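Local coordinates for protein YPM (Yersinia pseudotuberculosis, PDB 1PM4) that acts as a superantigenic mitogen, a bacterial toxin, probably secreted, that, like other superantigens, probably stimulates T cells in bulk, at residues G17-K25 with E109-P118; D46-V55 with L82-S92. All coordinates share one frame; numbering follows the deposited sequence. Where two conformers were deposited one is given.

Contact 1: G17-K25 with E109-P118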
loop_
_atom_site.group_PDB
_atom_site.type_symbol
_atom_site.label_atom_id
_atom_site.label_comp_id
_atom_site.label_asym_id
_atom_site.label_seq_id
_atom_site.Cartn_x
_atom_site.Cartn_y
_atom_site.Cartn_z
ATOM N N GLY A 17 -19.374 14.798 1.430
ATOM C CA GLY A 17 -18.307 15.734 1.145
ATOM C C GLY A 17 -16.916 15.103 1.279
ATOM O O GLY A 17 -16.742 13.981 1.853
ATOM N N GLU A 18 -15.922 15.808 0.761
ATOM C CA GLU A 18 -14.541 15.409 0.932
ATOM C C GLU A 18 -13.765 16.632 1.377
ATOM O O GLU A 18 -14.012 17.736 0.832
ATOM C CB GLU A 18 -13.939 14.770 -0.298
ATOM C CG GLU A 18 -14.087 15.520 -1.587
ATOM C CD GLU A 18 -13.412 14.852 -2.777
ATOM O OE1 GLU A 18 -13.649 13.638 -2.912
ATOM O OE2 GLU A 18 -12.766 15.525 -3.635
ATOM N N VAL A 19 -12.860 16.469 2.322
ATOM C CA VAL A 19 -12.043 17.559 2.828
ATOM C C VAL A 19 -10.609 17.067 2.824
ATOM O O VAL A 19 -10.352 15.944 3.286
ATOM C CB VAL A 19 -12.471 17.924 4.272
ATOM C CG1 VAL A 19 -11.443 18.857 4.891
ATOM C CG2 VAL A 19 -13.853 18.612 4.301
ATOM N N CYS A 20 -9.677 17.864 2.253
ATOM C CA CYS A 20 -8.284 17.495 2.207
ATOM C C CYS A 20 -7.429 18.457 3.028
ATOM O O CYS A 20 -7.625 19.700 2.954
ATOM C CB CYS A 20 -7.774 17.455 0.762
ATOM S SG CYS A 20 -8.271 16.004 -0.144
ATOM N N ILE A 21 -6.514 17.876 3.788
ATOM C CA ILE A 21 -5.651 18.595 4.702
ATOM C C ILE A 21 -4.216 18.263 4.302
ATOM O O ILE A 21 -3.827 17.098 4.189
ATOM C CB ILE A 21 -5.978 18.234 6.182
ATOM C CG1 ILE A 21 -7.409 18.683 6.494
ATOM C CG2 ILE A 21 -4.950 18.903 7.155
ATOM C CD1 ILE A 21 -7.856 18.369 7.848
ATOM N N ILE A 22 -3.450 19.306 4.016
ATOM C CA ILE A 22 -2.073 19.110 3.573
ATOM C C ILE A 22 -1.070 19.196 4.770
ATOM O O ILE A 22 -1.255 19.937 5.700
ATOM C CB ILE A 22 -1.716 20.128 2.476
ATOM C CG1 ILE A 22 -0.379 19.815 1.829
ATOM C CG2 ILE A 22 -1.656 21.481 2.993
ATOM C CD1 ILE A 22 -0.338 20.448 0.406
ATOM N N GLY A 23 -0.013 18.449 4.631
ATOM C CA GLY A 23 1.092 18.434 5.591
ATOM C C GLY A 23 2.393 18.642 4.875
ATOM O O GLY A 23 2.559 18.226 3.724
ATOM N N ASN A 24 3.337 19.234 5.599
ATOM C CA ASN A 24 4.668 19.509 5.075
ATOM C C ASN A 24 4.633 20.208 3.709
ATOM O O ASN A 24 5.251 19.751 2.759
ATOM C CB ASN A 24 5.491 18.230 4.995
ATOM C CG ASN A 24 6.925 18.518 4.644
ATOM O OD1 ASN A 24 7.428 19.552 5.047
ATOM N ND2 ASN A 24 7.573 17.642 3.901
ATOM N N LYS A 25 3.879 21.299 3.624
ATOM C CA LYS A 25 3.394 21.744 2.309
ATOM C C LYS A 25 4.580 22.255 1.423
ATOM O O LYS A 25 4.654 21.951 0.213
ATOM C CB LYS A 25 2.185 22.707 2.431
ATOM C CG LYS A 25 2.223 23.754 3.568
ATOM C CD LYS A 25 1.112 24.840 3.378
ATOM C CE LYS A 25 0.172 24.994 4.576
ATOM N NZ LYS A 25 0.923 25.086 5.896
ATOM N N GLU A 109 -1.785 25.188 10.824
ATOM C CA GLU A 109 -2.133 26.461 10.222
ATOM C C GLU A 109 -3.475 26.318 9.519
ATOM O O GLU A 109 -3.786 25.257 9.051
ATOM C CB GLU A 109 -1.046 26.846 9.213
ATOM C CG GLU A 109 0.301 27.117 9.901
ATOM C CD GLU A 109 1.391 27.654 8.978
ATOM O OE1 GLU A 109 1.256 27.530 7.740
ATOM O OE2 GLU A 109 2.383 28.226 9.504
ATOM N N ASP A 110 -4.263 27.394 9.489
ATOM C CA ASP A 110 -5.534 27.432 8.777
ATOM C C ASP A 110 -5.404 26.975 7.328
ATOM O O ASP A 110 -6.244 26.210 6.840
ATOM C CB ASP A 110 -6.111 28.845 8.797
ATOM C CG ASP A 110 -6.729 29.206 10.150
ATOM O OD1 ASP A 110 -6.504 28.463 11.140
ATOM O OD2 ASP A 110 -7.475 30.213 10.284
ATOM N N SER A 111 -4.308 27.378 6.698
ATOM C CA SER A 111 -4.094 27.094 5.288
ATOM C C SER A 111 -3.831 25.588 5.031
ATOM O O SER A 111 -3.761 25.172 3.900
ATOM C CB SER A 111 -2.968 28.000 4.737
ATOM O OG SER A 111 -1.737 27.647 5.278
ATOM N N ASP A 112 -3.714 24.776 6.088
ATOM C CA ASP A 112 -3.521 23.348 5.894
ATOM C C ASP A 112 -4.796 22.734 5.309
ATOM O O ASP A 112 -4.709 21.713 4.687
ATOM C CB ASP A 112 -3.152 22.606 7.195
ATOM C CG ASP A 112 -1.850 23.088 7.843
ATOM O OD1 ASP A 112 -0.977 23.753 7.171
ATOM O OD2 ASP A 112 -1.588 22.811 9.039
ATOM N N VAL A 113 -5.951 23.318 5.620
ATOM C CA VAL A 113 -7.248 22.850 5.083
ATOM C C VAL A 113 -7.368 23.365 3.672
ATOM O O VAL A 113 -7.498 24.575 3.429
ATOM C CB VAL A 113 -8.450 23.267 5.945
ATOM C CG1 VAL A 113 -9.702 22.617 5.387
ATOM C CG2 VAL A 113 -8.237 22.757 7.367
ATOM N N LEU A 114 -7.219 22.455 2.729
ATOM C CA LEU A 114 -7.247 22.789 1.319
ATOM C C LEU A 114 -8.637 23.157 0.872
ATOM O O LEU A 114 -9.672 22.651 1.380
ATOM C CB LEU A 114 -6.762 21.612 0.456
ATOM C CG LEU A 114 -5.307 21.242 0.715
ATOM C CD1 LEU A 114 -5.011 20.052 -0.159
ATOM C CD2 LEU A 114 -4.284 22.438 0.469
ATOM N N THR A 115 -8.697 24.055 -0.094
ATOM C CA THR A 115 -9.981 24.351 -0.680
ATOM C C THR A 115 -10.444 23.263 -1.597
ATOM O O THR A 115 -11.642 23.151 -1.870
ATOM C CB THR A 115 -9.996 25.685 -1.479
ATOM O OG1 THR A 115 -9.058 25.610 -2.555
ATOM C CG2 THR A 115 -9.623 26.821 -0.665
ATOM N N LYS A 116 -9.519 22.452 -2.092
ATOM C CA LYS A 116 -9.847 21.406 -3.000
ATOM C C LYS A 116 -8.946 20.198 -2.889
ATOM O O LYS A 116 -7.758 20.345 -2.586
ATOM C CB LYS A 116 -9.862 21.957 -4.417
ATOM C CG LYS A 116 -8.523 22.210 -5.036
ATOM C CD LYS A 116 -8.750 22.486 -6.633
ATOM C CE LYS A 116 -9.132 21.172 -7.426
ATOM N NZ LYS A 116 -10.589 21.083 -8.003
ATOM N N CYS A 117 -9.486 18.996 -3.075
ATOM C CA CYS A 117 -8.669 17.810 -3.092
ATOM C C CYS A 117 -8.104 17.635 -4.503
ATOM O O CYS A 117 -8.720 18.060 -5.484
ATOM C CB CYS A 117 -9.527 16.561 -2.801
ATOM S SG CYS A 117 -9.985 16.453 -1.057
ATOM N N PRO A 118 -7.019 16.920 -4.670
ATOM C CA PRO A 118 -6.588 16.679 -6.074
ATOM C C PRO A 118 -7.692 16.007 -6.975
ATOM O O PRO A 118 -8.617 15.276 -6.507
ATOM C CB PRO A 118 -5.302 15.867 -5.927
ATOM C CG PRO A 118 -4.869 16.084 -4.428
ATOM C CD PRO A 118 -6.148 16.278 -3.670
HETATM O O HOH W 1 -10.656 20.031 0.776
HETATM O O HOH W 2 1.334 21.574 5.730
#

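Contact 2: D46-V55 with L82-S92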
loop_
_atom_site.group_PDB
_atom_site.type_symbol
_atom_site.label_atom_id
_atom_site.label_comp_id
_atom_site.label_asym_id
_atom_site.label_seq_id
_atom_site.Cartn_x
_atom_site.Cartn_y
_atom_site.Cartn_z
ATOM N N ASP A 46 -19.622 7.479 9.257
ATOM C CA ASP A 46 -19.080 6.549 8.297
ATOM C C ASP A 46 -18.154 7.319 7.347
ATOM O O ASP A 46 -18.664 8.091 6.482
ATOM C CB ASP A 46 -20.205 5.948 7.514
ATOM C CG ASP A 46 -19.743 4.906 6.540
ATOM O OD1 ASP A 46 -18.532 4.696 6.314
ATOM O OD2 ASP A 46 -20.638 4.240 5.942
ATOM N N MET A 47 -16.827 7.281 7.609
ATOM C CA MET A 47 -15.828 8.082 6.875
ATOM C C MET A 47 -14.576 7.260 6.582
ATOM O O MET A 47 -14.268 6.240 7.240
ATOM C CB MET A 47 -15.400 9.307 7.710
ATOM C CG MET A 47 -16.570 10.161 8.069
ATOM S SD MET A 47 -15.885 11.604 9.037
ATOM C CE MET A 47 -17.390 12.237 9.653
ATOM N N THR A 48 -13.904 7.663 5.520
ATOM C CA THR A 48 -12.657 7.075 5.126
ATOM C C THR A 48 -11.569 8.084 5.112
ATOM O O THR A 48 -11.777 9.197 4.691
ATOM C CB THR A 48 -12.858 6.397 3.709
ATOM O OG1 THR A 48 -13.862 5.364 3.806
ATOM C CG2 THR A 48 -11.577 5.701 3.234
ATOM N N LEU A 49 -10.418 7.678 5.611
ATOM C CA LEU A 49 -9.215 8.498 5.574
ATOM C C LEU A 49 -8.216 7.895 4.583
ATOM O O LEU A 49 -7.834 6.718 4.705
ATOM C CB LEU A 49 -8.581 8.470 6.944
ATOM C CG LEU A 49 -7.294 9.261 7.094
ATOM C CD1 LEU A 49 -7.468 10.770 6.895
ATOM C CD2 LEU A 49 -6.625 9.047 8.484
ATOM N N ILE A 50 -7.768 8.722 3.664
ATOM C CA ILE A 50 -6.836 8.291 2.637
ATOM C C ILE A 50 -5.597 9.168 2.723
ATOM O O ILE A 50 -5.691 10.388 2.782
ATOM C CB ILE A 50 -7.453 8.415 1.251
ATOM C CG1 ILE A 50 -8.768 7.674 1.183
ATOM C CG2 ILE A 50 -6.479 7.874 0.206
ATOM C CD1 ILE A 50 -9.591 8.040 -0.071
ATOM N N LEU A 51 -4.422 8.538 2.815
ATOM C CA LEU A 51 -3.137 9.197 2.718
ATOM C C LEU A 51 -2.665 9.232 1.278
ATOM O O LEU A 51 -2.540 8.179 0.608
ATOM C CB LEU A 51 -2.106 8.479 3.633
ATOM C CG LEU A 51 -0.655 9.020 3.507
ATOM C CD1 LEU A 51 -0.479 10.569 3.770
ATOM C CD2 LEU A 51 0.258 8.229 4.360
ATOM N N LEU A 52 -2.485 10.454 0.766
ATOM C CA LEU A 52 -1.911 10.642 -0.545
ATOM C C LEU A 52 -0.514 11.240 -0.446
ATOM O O LEU A 52 -0.240 12.089 0.438
ATOM C CB LEU A 52 -2.798 11.524 -1.349
ATOM C CG LEU A 52 -4.304 11.170 -1.364
ATOM C CD1 LEU A 52 -5.006 12.445 -1.710
ATOM C CD2 LEU A 52 -4.515 10.176 -2.353
ATOM N N ARG A 53 0.345 10.838 -1.373
ATOM C CA ARG A 53 1.677 11.427 -1.516
ATOM C C ARG A 53 1.884 12.024 -2.887
ATOM O O ARG A 53 1.373 11.503 -3.863
ATOM C CB ARG A 53 2.786 10.413 -1.181
ATOM C CG ARG A 53 3.769 11.059 -0.163
ATOM C CD ARG A 53 4.987 10.232 0.341
ATOM N NE ARG A 53 5.617 10.704 1.601
ATOM C CZ ARG A 53 5.762 11.983 1.975
ATOM N NH1 ARG A 53 5.321 12.983 1.234
ATOM N NH2 ARG A 53 6.348 12.270 3.126
ATOM N N ASN A 54 2.649 13.110 -2.971
ATOM C CA ASN A 54 3.034 13.637 -4.262
ATOM C C ASN A 54 4.242 12.819 -4.738
ATOM O O ASN A 54 5.266 12.748 -4.081
ATOM C CB ASN A 54 3.356 15.124 -4.215
ATOM C CG ASN A 54 3.185 15.810 -5.589
ATOM O OD1 ASN A 54 2.835 17.011 -5.694
ATOM N ND2 ASN A 54 3.419 15.034 -6.653
ATOM N N VAL A 55 4.106 12.218 -5.894
ATOM C CA VAL A 55 4.883 11.024 -6.258
ATOM C C VAL A 55 6.323 11.282 -6.759
ATOM O O VAL A 55 7.308 10.672 -6.245
ATOM C CB VAL A 55 4.054 10.215 -7.267
ATOM C CG1 VAL A 55 4.888 9.234 -8.062
ATOM C CG2 VAL A 55 2.962 9.485 -6.508
ATOM N N LEU A 82 8.826 15.811 0.852
ATOM C CA LEU A 82 7.628 15.716 0.068
ATOM C C LEU A 82 6.433 15.959 0.944
ATOM O O LEU A 82 6.445 15.698 2.153
ATOM C CB LEU A 82 7.515 14.347 -0.587
ATOM C CG LEU A 82 8.370 14.123 -1.846
ATOM C CD1 LEU A 82 8.024 12.743 -2.376
ATOM C CD2 LEU A 82 8.106 15.186 -2.904
ATOM N N SER A 83 5.396 16.466 0.312
ATOM C CA SER A 83 4.205 16.805 1.044
ATOM C C SER A 83 3.260 15.648 0.957
ATOM O O SER A 83 3.372 14.721 0.132
ATOM C CB SER A 83 3.591 18.137 0.574
ATOM O OG SER A 83 3.254 18.065 -0.772
ATOM N N TRP A 84 2.292 15.686 1.849
ATOM C CA TRP A 84 1.310 14.618 1.893
ATOM C C TRP A 84 -0.023 15.289 2.050
ATOM O O TRP A 84 -0.091 16.430 2.517
ATOM C CB TRP A 84 1.609 13.682 3.068
ATOM C CG TRP A 84 1.672 14.265 4.384
ATOM C CD1 TRP A 84 0.640 14.506 5.205
ATOM C CD2 TRP A 84 2.873 14.639 5.120
ATOM N NE1 TRP A 84 1.084 15.013 6.394
ATOM C CE2 TRP A 84 2.454 15.114 6.379
ATOM C CE3 TRP A 84 4.246 14.594 4.833
ATOM C CZ2 TRP A 84 3.359 15.595 7.376
ATOM C CZ3 TRP A 84 5.168 15.056 5.809
ATOM C CH2 TRP A 84 4.711 15.545 7.068
ATOM N N ILE A 85 -1.068 14.568 1.692
ATOM C CA ILE A 85 -2.455 14.958 1.955
ATOM C C ILE A 85 -3.216 13.852 2.633
ATOM O O ILE A 85 -3.166 12.645 2.252
ATOM C CB ILE A 85 -3.136 15.324 0.657
ATOM C CG1 ILE A 85 -2.616 16.668 0.193
ATOM C CG2 ILE A 85 -4.727 15.388 0.769
ATOM C CD1 ILE A 85 -3.066 16.904 -1.231
ATOM N N TRP A 86 -3.936 14.255 3.665
ATOM C CA TRP A 86 -4.958 13.459 4.283
ATOM C C TRP A 86 -6.312 13.820 3.633
ATOM O O TRP A 86 -6.752 14.951 3.744
ATOM C CB TRP A 86 -5.051 13.815 5.762
ATOM C CG TRP A 86 -3.750 13.641 6.474
ATOM C CD1 TRP A 86 -3.037 14.656 7.053
ATOM C CD2 TRP A 86 -3.098 12.416 6.849
ATOM N NE1 TRP A 86 -1.900 14.154 7.616
ATOM C CE2 TRP A 86 -1.902 12.793 7.560
ATOM C CE3 TRP A 86 -3.308 11.081 6.596
ATOM C CZ2 TRP A 86 -1.004 11.896 8.018
ATOM C CZ3 TRP A 86 -2.348 10.148 7.047
ATOM C CH2 TRP A 86 -1.219 10.573 7.786
ATOM N N LYS A 87 -6.924 12.874 2.941
ATOM C CA LYS A 87 -8.249 13.085 2.404
ATOM C C LYS A 87 -9.297 12.381 3.257
ATOM O O LYS A 87 -9.197 11.178 3.487
ATOM C CB LYS A 87 -8.304 12.515 0.990
ATOM C CG LYS A 87 -9.626 12.574 0.350
ATOM C CD LYS A 87 -9.565 12.292 -1.166
ATOM C CE LYS A 87 -10.880 12.384 -1.771
ATOM N NZ LYS A 87 -10.956 11.883 -3.247
ATOM N N ILE A 88 -10.251 13.138 3.715
ATOM C CA ILE A 88 -11.372 12.689 4.526
ATOM C C ILE A 88 -12.568 12.638 3.608
ATOM O O ILE A 88 -13.007 13.686 3.079
ATOM C CB ILE A 88 -11.692 13.686 5.700
ATOM C CG1 ILE A 88 -10.451 13.810 6.628
ATOM C CG2 ILE A 88 -12.864 13.208 6.507
ATOM C CD1 ILE A 88 -10.441 15.039 7.533
ATOM N N LYS A 89 -13.146 11.450 3.480
ATOM C CA LYS A 89 -14.335 11.258 2.701
ATOM C C LYS A 89 -15.488 10.917 3.638
ATOM O O LYS A 89 -15.370 9.976 4.407
ATOM C CB LYS A 89 -14.162 10.184 1.637
ATOM C CG LYS A 89 -15.447 9.893 0.813
ATOM C CD LYS A 89 -16.176 11.099 0.099
ATOM C CE LYS A 89 -17.490 10.725 -0.618
ATOM N NZ LYS A 89 -18.004 11.646 -1.765
ATOM N N ASN A 90 -16.578 11.686 3.559
ATOM C CA ASN A 90 -17.789 11.333 4.274
ATOM C C ASN A 90 -18.639 10.386 3.443
ATOM O O ASN A 90 -19.137 10.768 2.381
ATOM C CB ASN A 90 -18.549 12.590 4.682
ATOM C CG ASN A 90 -19.725 12.264 5.554
ATOM O OD1 ASN A 90 -19.906 11.091 5.929
ATOM N ND2 ASN A 90 -20.506 13.257 5.905
ATOM N N ASN A 91 -18.683 9.117 3.830
ATOM C CA ASN A 91 -19.444 8.106 3.073
ATOM C C ASN A 91 -20.942 8.197 3.336
ATOM O O ASN A 91 -21.780 7.649 2.574
ATOM C CB ASN A 91 -18.927 6.747 3.504
ATOM C CG ASN A 91 -17.482 6.546 3.227
ATOM O OD1 ASN A 91 -16.997 6.884 2.125
ATOM N ND2 ASN A 91 -16.768 5.990 4.192
ATOM N N SER A 92 -21.300 8.843 4.431
ATOM C CA SER A 92 -22.689 9.042 4.825
ATOM C C SER A 92 -23.292 10.295 4.215
ATOM O O SER A 92 -22.570 11.248 3.858
ATOM C CB SER A 92 -22.763 9.182 6.370
ATOM O OG SER A 92 -24.040 9.473 6.862
HETATM O O HOH W 3 -20.207 10.304 8.676
HETATM O O HOH W 4 -14.875 5.675 0.873
HETATM O O HOH W 5 8.750 14.399 3.675
#

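Contact 1: G17-K25 with E109-P118
Lys-25, just past strand 18-23, reaches two carboxylates of 109-118 and makes the salt-bridge network of this contact. Its NZ lies 2.6 Å from OD1 of Asp-112, almost in line with that C-O bond. The same nitrogen stands 3.1 Å from OE1 of Glu-109, which it meets from above the carboxylate plane. The lysine chain turns at chi3 and chi4 (124° and 47°), and this bend brings the ammonium to the 3-10 turn at 110-112, with CE passing the hydroxyl of Ser-111. The other oxygen of Asp-112, OD2, receives the backbone N-H of Glu-109 at 3.0 Å, and also a hydrogen bond from Tyr-9, so that carboxylate is gripped through both oxygens.

Two backbone bonds tie the two segments together: Ile-22 N gives to Asp-112 O, and Leu-114 N gives to Cys-20 O at 2.8 Å. They frame a single bridge between Ile-21 and Val-113, by which the C-terminal tail runs briefly along strand 18-23, an outermost strand of one sheet of the jelly roll. A water extends the pairing, accepting from Cys-20 N and donating to Leu-114 O.

Covalent closure comes next. The sulfurs of Cys-20 and Cys-117 are 2.0 Å apart, with a chi3 of 109°; each SG is turned to the side of its own backbone N, where the two sulfurs meet. Pro-118 CD lies 4.1 Å from SG of Cys-20. Leu-114 splits its methyls over the strand: CD1 rests against CB of Cys-20, while CD2 meets Ile-22 CG2 at 3.8 Å, the two side chains crossing nearly at right angles. Away from them, the CG1 methyls of Val-19 and Val-113 touch loosely.

Contact 2: D46-V55 with L82-S92
Arg-53 and Leu-82 meet near one end of an antiparallel pair, strands 47-54 and 84-90, the two central strands of one four-stranded sheet of the jelly roll. The strand axes come within 4.7 Å, their directions 160° apart, and the residues pair from Met-47 with Asn-90 to Arg-53 with Trp-84. Reciprocal bonds join Thr-48 with Lys-89, Ile-50 with Lys-87 and Leu-52 with Ile-85.

The arginine can be followed outward. Its CB leaves on the face that also holds Leu-51, Trp-84 and Trp-86. CG passes the carbonyl oxygen of Ser-83 at 3.7 Å, and the chain stays extended through CD to NE, which forms a salt bridge with Asp-76. CZ then comes close to CB and O of Leu-82. NH1 donates to Leu-82 O at 3.1 Å; the oxygen lies near the guanidinium plane, yet the donor stands above the carbonyl plane. NH2 ends 3.6 Å from CE3 of Trp-84, whose ring is turned 81° to the guanidinium, while the CB of that tryptophan sits over one guanidinium face.

On the same face Leu-51, its CG anti to the backbone N (chi1 175°), lays CD1 over the six-membered ring of Trp-86, a CH-pi contact 4.0 Å from the centroid; the methyl also touches CB of Trp-84. Leu-49 CD1 packs on CB of Trp-86. On the opposite face of the sheet, Leu-52 CD1 meets CG2 of Ile-85, and the amine of Lys-87 forms a salt bridge with Glu-75 of the second subunit.

At the far end Asn-91 closes the pair: its N-H binds Asp-46 O, and ND2 donates both to Asp-46 OD1, from above the carboxylate plane, and to Thr-48 OG1, at 3.0 Å and in the amide plane.

Overall arrangement
The two contacts lie on one sheet, their centres about 10 Å apart, and show how a strand shared between neighbours links distant parts of a sequence. Strand 84-90 pairs with 47-54 in contact 2 and, along its other edge, with strand 18-23 of contact 1; Val-19 O stands 2.8 Å from Ile-88 N in a probable hydrogen bond. At the turn beyond, Asn-24 ND2 comes equally near Leu-82 O, and its CB packs on Trp-84. In sequence, both segments of contact 2 fall between those of contact 1. Across the sheet, 18-23 is outermost and carries the disulfide-linked tail, whereas 84-90 and 47-54 are central. Leu-114 and Pro-118 both touch Ile-85.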